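Local atomic coordinates of G protein alpha subunit (Entamoeba histolytica, PDB entry 4FID), a protein that binds guanine nucleotides as the alpha subunit of a heterotrimeric G protein and probably hydrolyses GTP while relaying signals across the membrane. Residues A[144-156]-A[162-174]. Numbering follows the deposited sequence.
With GDP (guanosine-5'-diphosphate), chain C.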
ATOM      1  N   ASN A 144      -6.764   0.966  -6.583  1.00 37.69           N
ATOM      2  CA  ASN A 144      -7.932   0.480  -5.878  1.00 43.67           C
ATOM      3  C   ASN A 144      -7.589  -0.440  -4.728  1.00 51.94           C
ATOM      4  O   ASN A 144      -6.631  -1.202  -4.779  1.00 46.79           O
ATOM      5  CB  ASN A 144      -8.918  -0.197  -6.805  1.00 48.34           C
ATOM      6  CG  ASN A 144     -10.269  -0.363  -6.159  1.00 56.93           C
ATOM      7  OD1 ASN A 144     -10.839   0.617  -5.680  1.00 58.94           O
ATOM      8  ND2 ASN A 144     -10.791  -1.604  -6.123  1.00 55.73           N
ATOM      9  N   ARG A 145      -8.399  -0.363  -3.684  1.00 68.07           N
ATOM     10  CA  ARG A 145      -8.225  -1.222  -2.531  1.00 79.61           C
ATOM     11  C   ARG A 145      -8.810  -2.614  -2.785  1.00 82.31           C
ATOM     12  O   ARG A 145      -9.990  -2.746  -3.117  1.00 80.52           O
ATOM     13  CB  ARG A 145      -8.865  -0.556  -1.311  1.00 85.77           C
ATOM     14  CG  ARG A 145      -8.519   0.929  -1.212  1.00 92.05           C
ATOM     15  CD  ARG A 145      -8.358   1.388   0.230  1.00 95.78           C
ATOM     16  NE  ARG A 145      -6.963   1.520   0.655  1.00 96.28           N
ATOM     17  CZ  ARG A 145      -6.587   1.696   1.920  1.00 96.40           C
ATOM     18  NH1 ARG A 145      -7.503   1.755   2.881  1.00 98.52           N
ATOM     19  NH2 ARG A 145      -5.300   1.803   2.232  1.00 94.32           N
ATOM     20  N   THR A 146      -7.976  -3.645  -2.663  1.00 87.63           N
ATOM     21  CA  THR A 146      -8.474  -5.024  -2.645  1.00100.47           C
ATOM     22  C   THR A 146      -7.879  -5.806  -1.482  1.00104.93           C
ATOM     23  O   THR A 146      -6.771  -5.512  -1.028  1.00105.68           O
ATOM     24  CB  THR A 146      -8.186  -5.801  -3.957  1.00 99.16           C
ATOM     25  OG1 THR A 146      -6.801  -5.675  -4.298  1.00102.97           O
ATOM     26  CG2 THR A 146      -9.046  -5.287  -5.094  1.00 96.99           C
ATOM     27  N   LYS A 147      -8.627  -6.799  -1.006  1.00107.70           N
ATOM     28  CA  LYS A 147      -8.145  -7.704   0.030  1.00107.60           C
ATOM     29  C   LYS A 147      -7.546  -8.956  -0.595  1.00107.54           C
ATOM     30  O   LYS A 147      -8.281  -9.820  -1.068  1.00109.18           O
ATOM     31  CB  LYS A 147      -9.297  -8.127   0.938  1.00110.11           C
ATOM     32  CG  LYS A 147      -9.963  -6.998   1.686  1.00111.98           C
ATOM     33  CD  LYS A 147     -11.173  -7.514   2.445  1.00117.36           C
ATOM     34  CE  LYS A 147     -11.937  -6.387   3.116  1.00118.13           C
ATOM     35  NZ  LYS A 147     -13.234  -6.864   3.669  1.00119.94           N
ATOM     36  N   THR A 148      -6.221  -9.066  -0.604  1.00104.73           N
ATOM     37  CA  THR A 148      -5.606 -10.286  -1.118  1.00104.65           C
ATOM     38  C   THR A 148      -5.472 -11.335  -0.013  1.00100.25           C
ATOM     39  O   THR A 148      -4.456 -11.390   0.683  1.00 91.99           O
ATOM     40  CB  THR A 148      -4.239 -10.038  -1.845  1.00104.57           C
ATOM     41  OG1 THR A 148      -3.183  -9.847  -0.893  1.00101.28           O
ATOM     42  CG2 THR A 148      -4.326  -8.834  -2.785  1.00102.14           C
ATOM     43  N   THR A 149      -6.518 -12.141   0.168  1.00102.75           N
ATOM     44  CA  THR A 149      -6.407 -13.308   1.033  1.00101.02           C
ATOM     45  C   THR A 149      -5.320 -14.130   0.377  1.00 93.41           C
ATOM     46  O   THR A 149      -5.334 -14.347  -0.837  1.00 91.05           O
ATOM     47  CB  THR A 149      -7.723 -14.088   1.179  1.00106.62           C
ATOM     48  OG1 THR A 149      -8.112 -14.629  -0.090  1.00109.24           O
ATOM     49  CG2 THR A 149      -8.821 -13.170   1.713  1.00106.67           C
ATOM     50  N   GLY A 150      -4.375 -14.576   1.188  1.00 89.73           N
ATOM     51  CA  GLY A 150      -2.999 -14.576   0.741  1.00 85.42           C
ATOM     52  C   GLY A 150      -2.240 -15.783   0.264  1.00 78.38           C
ATOM     53  O   GLY A 150      -1.692 -16.544   1.057  1.00 83.69           O
ATOM     54  N   ILE A 151      -2.171 -15.928  -1.049  1.00 66.43           N
ATOM     55  CA  ILE A 151      -1.053 -16.637  -1.644  1.00 60.01           C
ATOM     56  C   ILE A 151      -1.043 -16.438  -3.153  1.00 52.70           C
ATOM     57  O   ILE A 151      -1.758 -17.098  -3.886  1.00 56.31           O
ATOM     58  CB  ILE A 151      -0.972 -18.124  -1.218  1.00 68.75           C
ATOM     59  CG1 ILE A 151       0.452 -18.632  -1.415  1.00 69.66           C
ATOM     60  CG2 ILE A 151      -2.005 -18.992  -1.946  1.00 76.87           C
ATOM     61  CD1 ILE A 151       1.463 -17.816  -0.672  1.00 68.93           C
ATOM     62  N   HIS A 152      -0.237 -15.491  -3.605  1.00 49.90           N
ATOM     63  CA  HIS A 152      -0.168 -15.166  -5.022  1.00 54.70           C
ATOM     64  C   HIS A 152       1.239 -15.381  -5.540  1.00 52.30           C
ATOM     65  O   HIS A 152       2.203 -14.874  -4.965  1.00 52.78           O
ATOM     66  CB  HIS A 152      -0.574 -13.712  -5.257  1.00 64.26           C
ATOM     67  CG  HIS A 152      -1.995 -13.413  -4.897  1.00 73.59           C
ATOM     68  ND1 HIS A 152      -3.004 -13.360  -5.835  1.00 79.68           N
ATOM     69  CD2 HIS A 152      -2.577 -13.146  -3.705  1.00 77.55           C
ATOM     70  CE1 HIS A 152      -4.146 -13.075  -5.236  1.00 82.54           C
ATOM     71  NE2 HIS A 152      -3.915 -12.940  -3.942  1.00 81.14           N
ATOM     72  N   GLU A 153       1.357 -16.134  -6.626  1.00 55.02           N
ATOM     73  CA  GLU A 153       2.646 -16.385  -7.249  1.00 48.92           C
ATOM     74  C   GLU A 153       2.643 -15.784  -8.631  1.00 54.88           C
ATOM     75  O   GLU A 153       1.596 -15.702  -9.268  1.00 60.56           O
ATOM     76  CB  GLU A 153       2.912 -17.892  -7.354  1.00 44.99           C
ATOM     77  CG  GLU A 153       2.954 -18.607  -6.009  1.00 49.69           C
ATOM     78  CD  GLU A 153       3.517 -20.027  -6.085  1.00 56.17           C
ATOM     79  OE1 GLU A 153       2.720 -20.983  -6.032  1.00 63.41           O
ATOM     80  OE2 GLU A 153       4.754 -20.194  -6.169  1.00 53.60           O
ATOM     81  N   TYR A 154       3.803 -15.331  -9.082  1.00 56.03           N
ATOM     82  CA  TYR A 154       4.037 -15.180 -10.517  1.00 64.57           C
ATOM     83  C   TYR A 154       5.479 -14.925 -10.901  1.00 61.90           C
ATOM     84  O   TYR A 154       6.338 -14.685 -10.054  1.00 55.53           O
ATOM     85  CB  TYR A 154       3.107 -14.179 -11.213  1.00 74.15           C
ATOM     86  CG  TYR A 154       2.715 -12.954 -10.427  1.00 86.29           C
ATOM     87  CD1 TYR A 154       3.586 -11.884 -10.275  1.00 87.59           C
ATOM     88  CD2 TYR A 154       1.436 -12.845  -9.886  1.00 93.24           C
ATOM     89  CE1 TYR A 154       3.201 -10.756  -9.575  1.00 90.57           C
ATOM     90  CE2 TYR A 154       1.045 -11.728  -9.189  1.00 93.21           C
ATOM     91  CZ  TYR A 154       1.924 -10.691  -9.034  1.00 95.21           C
ATOM     92  OH  TYR A 154       1.505  -9.591  -8.331  1.00100.63           O
ATOM     93  N   ASP A 155       5.728 -15.011 -12.202  1.00 65.87           N
ATOM     94  CA  ASP A 155       7.058 -14.844 -12.744  1.00 62.67           C
ATOM     95  C   ASP A 155       7.125 -13.570 -13.563  1.00 60.62           C
ATOM     96  O   ASP A 155       6.162 -13.202 -14.235  1.00 54.62           O
ATOM     97  CB  ASP A 155       7.416 -16.045 -13.615  1.00 62.07           C
ATOM     98  CG  ASP A 155       7.184 -17.356 -12.907  1.00 66.47           C
ATOM     99  OD1 ASP A 155       8.008 -17.744 -12.044  1.00 69.15           O
ATOM    100  OD2 ASP A 155       6.159 -17.991 -13.194  1.00 70.11           O
ATOM    101  N   PHE A 156       8.261 -12.888 -13.466  1.00 62.46           N
ATOM    102  CA  PHE A 156       8.608 -11.826 -14.394  1.00 65.64           C
ATOM    103  C   PHE A 156      10.068 -11.994 -14.830  1.00 69.94           C
ATOM    104  O   PHE A 156      10.728 -12.971 -14.462  1.00 64.43           O
ATOM    105  CB  PHE A 156       8.348 -10.444 -13.785  1.00 59.83           C
ATOM    106  CG  PHE A 156       8.845 -10.291 -12.382  1.00 59.68           C
ATOM    107  CD1 PHE A 156       8.128 -10.804 -11.318  1.00 61.88           C
ATOM    108  CD2 PHE A 156      10.026  -9.617 -12.121  1.00 59.99           C
ATOM    109  CE1 PHE A 156       8.595 -10.663 -10.015  1.00 59.09           C
ATOM    110  CE2 PHE A 156      10.494  -9.468 -10.821  1.00 53.43           C
ATOM    111  CZ  PHE A 156       9.778  -9.990  -9.770  1.00 49.90           C
ATOM    112  N   PRO A 162      15.324 -14.389 -14.920  1.00 60.85           N
ATOM    113  CA  PRO A 162      14.020 -14.872 -14.443  1.00 60.03           C
ATOM    114  C   PRO A 162      13.788 -14.655 -12.927  1.00 52.50           C
ATOM    115  O   PRO A 162      14.638 -15.019 -12.111  1.00 46.13           O
ATOM    116  CB  PRO A 162      14.079 -16.367 -14.750  1.00 62.92           C
ATOM    117  CG  PRO A 162      15.536 -16.701 -14.599  1.00 69.11           C
ATOM    118  CD  PRO A 162      16.298 -15.480 -15.081  1.00 65.33           C
ATOM    119  N   PHE A 163      12.646 -14.064 -12.572  1.00 46.22           N
ATOM    120  CA  PHE A 163      12.245 -13.923 -11.180  1.00 46.74           C
ATOM    121  C   PHE A 163      10.921 -14.627 -10.874  1.00 45.60           C
ATOM    122  O   PHE A 163      10.045 -14.742 -11.728  1.00 48.60           O
ATOM    123  CB  PHE A 163      12.141 -12.452 -10.796  1.00 50.98           C
ATOM    124  CG  PHE A 163      13.457 -11.810 -10.519  1.00 52.84           C
ATOM    125  CD1 PHE A 163      13.824 -11.492  -9.230  1.00 53.27           C
ATOM    126  CD2 PHE A 163      14.340 -11.532 -11.552  1.00 55.32           C
ATOM    127  CE1 PHE A 163      15.053 -10.893  -8.974  1.00 53.39           C
ATOM    128  CE2 PHE A 163      15.567 -10.936 -11.302  1.00 53.51           C
ATOM    129  CZ  PHE A 163      15.922 -10.615 -10.017  1.00 48.61           C
ATOM    130  N   HIS A 164      10.791 -15.109  -9.646  1.00 40.09           N
ATOM    131  CA  HIS A 164       9.538 -15.696  -9.195  1.00 38.25           C
ATOM    132  C   HIS A 164       9.114 -14.997  -7.909  1.00 37.11           C
ATOM    133  O   HIS A 164       9.891 -14.894  -6.949  1.00 31.94           O
ATOM    134  CB  HIS A 164       9.677 -17.200  -8.998  1.00 35.12           C
ATOM    135  CG  HIS A 164       8.422 -17.864  -8.539  1.00 44.04           C
ATOM    136  ND1 HIS A 164       7.371 -18.141  -9.390  1.00 50.32           N
ATOM    137  CD2 HIS A 164       8.047 -18.319  -7.319  1.00 42.94           C
ATOM    138  CE1 HIS A 164       6.402 -18.730  -8.711  1.00 48.73           C
ATOM    139  NE2 HIS A 164       6.788 -18.853  -7.452  1.00 41.48           N
ATOM    140  N   LEU A 165       7.884 -14.494  -7.904  1.00 35.87           N
ATOM    141  CA  LEU A 165       7.423 -13.621  -6.840  1.00 38.26           C
ATOM    142  C   LEU A 165       6.369 -14.384  -6.048  1.00 41.63           C
ATOM    143  O   LEU A 165       5.405 -14.888  -6.632  1.00 42.10           O
ATOM    144  CB  LEU A 165       6.852 -12.325  -7.451  1.00 40.96           C
ATOM    145  CG  LEU A 165       6.537 -11.069  -6.615  1.00 42.23           C
ATOM    146  CD1 LEU A 165       5.314 -11.271  -5.756  1.00 40.19           C
ATOM    147  CD2 LEU A 165       7.706 -10.653  -5.738  1.00 45.04           C
ATOM    148  N   ILE A 166       6.571 -14.499  -4.731  1.00 39.23           N
ATOM    149  CA  ILE A 166       5.593 -15.124  -3.848  1.00 38.16           C
ATOM    150  C   ILE A 166       5.015 -14.079  -2.929  1.00 39.59           C
ATOM    151  O   ILE A 166       5.720 -13.559  -2.066  1.00 39.15           O
ATOM    152  CB  ILE A 166       6.228 -16.210  -2.975  1.00 41.07           C
ATOM    153  CG1 ILE A 166       6.931 -17.251  -3.859  1.00 36.02           C
ATOM    154  CG2 ILE A 166       5.154 -16.837  -2.010  1.00 17.12           C
ATOM    155  CD1 ILE A 166       7.884 -18.144  -3.113  1.00 33.04           C
ATOM    156  N   ASP A 167       3.736 -13.761  -3.121  1.00 40.51           N
ATOM    157  CA  ASP A 167       3.057 -12.727  -2.321  1.00 37.28           C
ATOM    158  C   ASP A 167       2.247 -13.384  -1.202  1.00 35.84           C
ATOM    159  O   ASP A 167       1.201 -13.983  -1.453  1.00 36.07           O
ATOM    160  CB  ASP A 167       2.168 -11.868  -3.228  1.00 33.69           C
ATOM    161  CG  ASP A 167       1.360 -10.833  -2.470  1.00 43.02           C
ATOM    162  OD1 ASP A 167       0.492 -10.207  -3.112  1.00 51.97           O
ATOM    163  OD2 ASP A 167       1.568 -10.632  -1.250  1.00 41.01           O
ATOM    164  N   VAL A 168       2.744 -13.294   0.028  1.00 38.01           N
ATOM    165  CA  VAL A 168       2.090 -13.958   1.153  1.00 42.95           C
ATOM    166  C   VAL A 168       1.134 -13.018   1.879  1.00 46.68           C
ATOM    167  O   VAL A 168       1.564 -12.052   2.482  1.00 46.61           O
ATOM    168  CB  VAL A 168       3.109 -14.488   2.179  1.00 37.47           C
ATOM    169  CG1 VAL A 168       2.398 -15.326   3.213  1.00 36.59           C
ATOM    170  CG2 VAL A 168       4.202 -15.299   1.503  1.00 29.33           C
ATOM    171  N   GLY A 169      -0.162 -13.300   1.815  1.00 56.27           N
ATOM    172  CA  GLY A 169      -1.147 -12.481   2.504  1.00 65.78           C
ATOM    173  C   GLY A 169      -1.723 -13.187   3.723  1.00 76.96           C
ATOM    174  O   GLY A 169      -0.986 -13.850   4.458  1.00 83.71           O
ATOM    175  N   GLY A 170      -3.031 -13.033   3.947  1.00 75.81           N
ATOM    176  CA  GLY A 170      -3.733 -13.725   5.021  1.00 74.49           C
ATOM    177  C   GLY A 170      -3.450 -13.255   6.440  1.00 76.39           C
ATOM    178  O   GLY A 170      -2.641 -12.352   6.670  1.00 76.84           O
ATOM    179  N   GLN A 171      -4.128 -13.877   7.401  1.00 79.03           N
ATOM    180  CA  GLN A 171      -3.936 -13.553   8.810  1.00 83.91           C
ATOM    181  C   GLN A 171      -2.527 -13.917   9.220  1.00 83.58           C
ATOM    182  O   GLN A 171      -1.910 -14.788   8.613  1.00 84.79           O
ATOM    183  CB  GLN A 171      -4.912 -14.343   9.683  1.00 93.01           C
ATOM    184  CG  GLN A 171      -6.377 -14.025   9.461  1.00 97.81           C
ATOM    185  CD  GLN A 171      -7.228 -14.386  10.663  1.00 99.71           C
ATOM    186  OE1 GLN A 171      -7.402 -15.560  10.985  1.00100.01           O
ATOM    187  NE2 GLN A 171      -7.760 -13.369  11.337  1.00100.40           N
ATOM    188  N   ARG A 172      -2.022 -13.272  10.263  1.00 82.15           N
ATOM    189  CA  ARG A 172      -0.687 -13.588  10.745  1.00 81.88           C
ATOM    190  C   ARG A 172      -0.548 -15.094  10.908  1.00 76.03           C
ATOM    191  O   ARG A 172       0.536 -15.659  10.720  1.00 74.15           O
ATOM    192  CB  ARG A 172      -0.407 -12.860  12.064  1.00 91.05           C
ATOM    193  CG  ARG A 172      -0.427 -11.335  11.925  1.00 99.77           C
ATOM    194  CD  ARG A 172      -0.339 -10.597  13.266  1.00104.65           C
ATOM    195  NE  ARG A 172      -1.296 -11.116  14.238  1.00108.07           N
ATOM    196  CZ  ARG A 172      -2.610 -11.180  14.041  1.00108.85           C
ATOM    197  NH1 ARG A 172      -3.142 -10.756  12.899  1.00106.59           N
ATOM    198  NH2 ARG A 172      -3.393 -11.675  14.989  1.00110.84           N
ATOM    199  N   SER A 173      -1.662 -15.745  11.227  1.00 74.18           N
ATOM    200  CA  SER A 173      -1.657 -17.175  11.532  1.00 72.27           C
ATOM    201  C   SER A 173      -1.416 -18.061  10.313  1.00 64.00           C
ATOM    202  O   SER A 173      -0.859 -19.146  10.446  1.00 64.94           O
ATOM    203  CB  SER A 173      -2.946 -17.595  12.249  1.00 79.04           C
ATOM    204  OG  SER A 173      -4.089 -17.392  11.431  1.00 83.36           O
ATOM    205  N   GLU A 174      -1.833 -17.612   9.130  1.00 57.06           N
ATOM    206  CA  GLU A 174      -1.603 -18.413   7.932  1.00 52.47           C
ATOM    207  C   GLU A 174      -0.316 -17.986   7.232  1.00 46.61           C
ATOM    208  O   GLU A 174       0.390 -18.818   6.663  1.00 50.66           O
ATOM    209  CB  GLU A 174      -2.822 -18.433   6.997  1.00 58.23           C
ATOM    210  CG  GLU A 174      -2.876 -17.329   5.947  1.00 74.68           C
ATOM    211  CD  GLU A 174      -3.859 -17.650   4.815  1.00 87.82           C
ATOM    212  OE1 GLU A 174      -3.972 -18.846   4.449  1.00 91.13           O
ATOM    213  OE2 GLU A 174      -4.513 -16.713   4.291  1.00 89.67           O
TER
HETATM  214  PB  GDP C 401      -1.942  -5.442   1.241  1.00 69.21           P
HETATM  215  O1B GDP C 401      -2.777  -6.293   0.318  1.00 71.41           O
HETATM  216  O2B GDP C 401      -2.406  -5.653   2.663  1.00 70.95           O
HETATM  217  O3B GDP C 401      -0.509  -5.889   1.096  1.00 69.23           O
HETATM  218  O3A GDP C 401      -2.064  -3.853   0.901  1.00 69.85           O
HETATM  219  PA  GDP C 401      -2.683  -3.246  -0.478  1.00 98.76           P
HETATM  220  O1A GDP C 401      -1.706  -3.368  -1.628  1.00 84.66           O
HETATM  221  O2A GDP C 401      -4.002  -3.909  -0.833  1.00103.93           O
HETATM  222  O5' GDP C 401      -2.964  -1.692  -0.119  1.00 81.22           O
HETATM  223  C5' GDP C 401      -4.285  -1.154  -0.240  1.00 81.05           C
HETATM  224  C4' GDP C 401      -4.288   0.328  -0.641  1.00 79.49           C
HETATM  225  O4' GDP C 401      -3.043   0.981  -0.355  1.00 74.85           O
HETATM  226  C3' GDP C 401      -4.575   0.535  -2.129  1.00 74.05           C
HETATM  227  O3' GDP C 401      -5.717   1.401  -2.287  1.00 69.13           O
HETATM  228  C2' GDP C 401      -3.307   1.164  -2.690  1.00 66.45           C
HETATM  229  O2' GDP C 401      -3.598   2.075  -3.765  1.00 55.38           O
HETATM  230  C1' GDP C 401      -2.688   1.825  -1.455  1.00 67.15           C
HETATM  231  N9  GDP C 401      -1.212   2.020  -1.568  1.00 59.96           N
HETATM  232  C8  GDP C 401      -0.240   1.081  -1.547  1.00 48.31           C
HETATM  233  N7  GDP C 401       0.992   1.645  -1.672  1.00 41.40           N
HETATM  234  C5  GDP C 401       0.821   2.976  -1.773  1.00 49.83           C
HETATM  235  C6  GDP C 401       1.688   4.172  -1.937  1.00 54.30           C
HETATM  236  O6  GDP C 401       2.926   4.068  -2.006  1.00 52.59           O
HETATM  237  N1  GDP C 401       1.110   5.375  -2.015  1.00 61.17           N
HETATM  238  C2  GDP C 401      -0.227   5.532  -1.933  1.00 63.65           C
HETATM  239  N2  GDP C 401      -0.738   6.782  -2.005  1.00 66.45           N
HETATM  240  N3  GDP C 401      -1.086   4.491  -1.781  1.00 60.44           N
HETATM  241  C4  GDP C 401      -0.630   3.216  -1.699  1.00 58.43           C
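Asp167 N donates to His152 O at 2.6 Å, nearly straight at 172°, in the antiparallel beta hairpin of strands 152-157 and 162-167 at one border of the Ras-like sheet. The axes of 152-156 and 162-167 run at 164°, and His152, Tyr154 and Phe156 form hydrogen-bonded pairs with Asp167, Leu165 and Phe163. On the other face the His164 imidazole is gripped at both nitrogens: ND1 donates to Asp155 OD1 and NE2 to Glu153 OE2, each at 2.8 Å. Both carboxylates lie at the ring edge, but the Glu153 carboxylate plane is turned 81° from the ring and OE2 is met on its anti side, somewhat out of plane, whereas Asp155 OD1 is approached from above its carboxylate plane. With both N-H groups donating, the ring is fixed in rotation and probably cationic. On the face of the hydrogen-bonded pairs, Phe163 CB sits over the Phe156 ring, 3.7 Å from its centroid, while Leu165 CB meets that ring's edge. Toward the GDP, Asp167 OD2 makes a salt bridge to the P-loop Lys18, and Thr148 is a predicted magnesium ligand, consistent with the two switch regions flanking the phosphates. Farther along, Arg145 NE donates to GDP O3' at 3.2 Å.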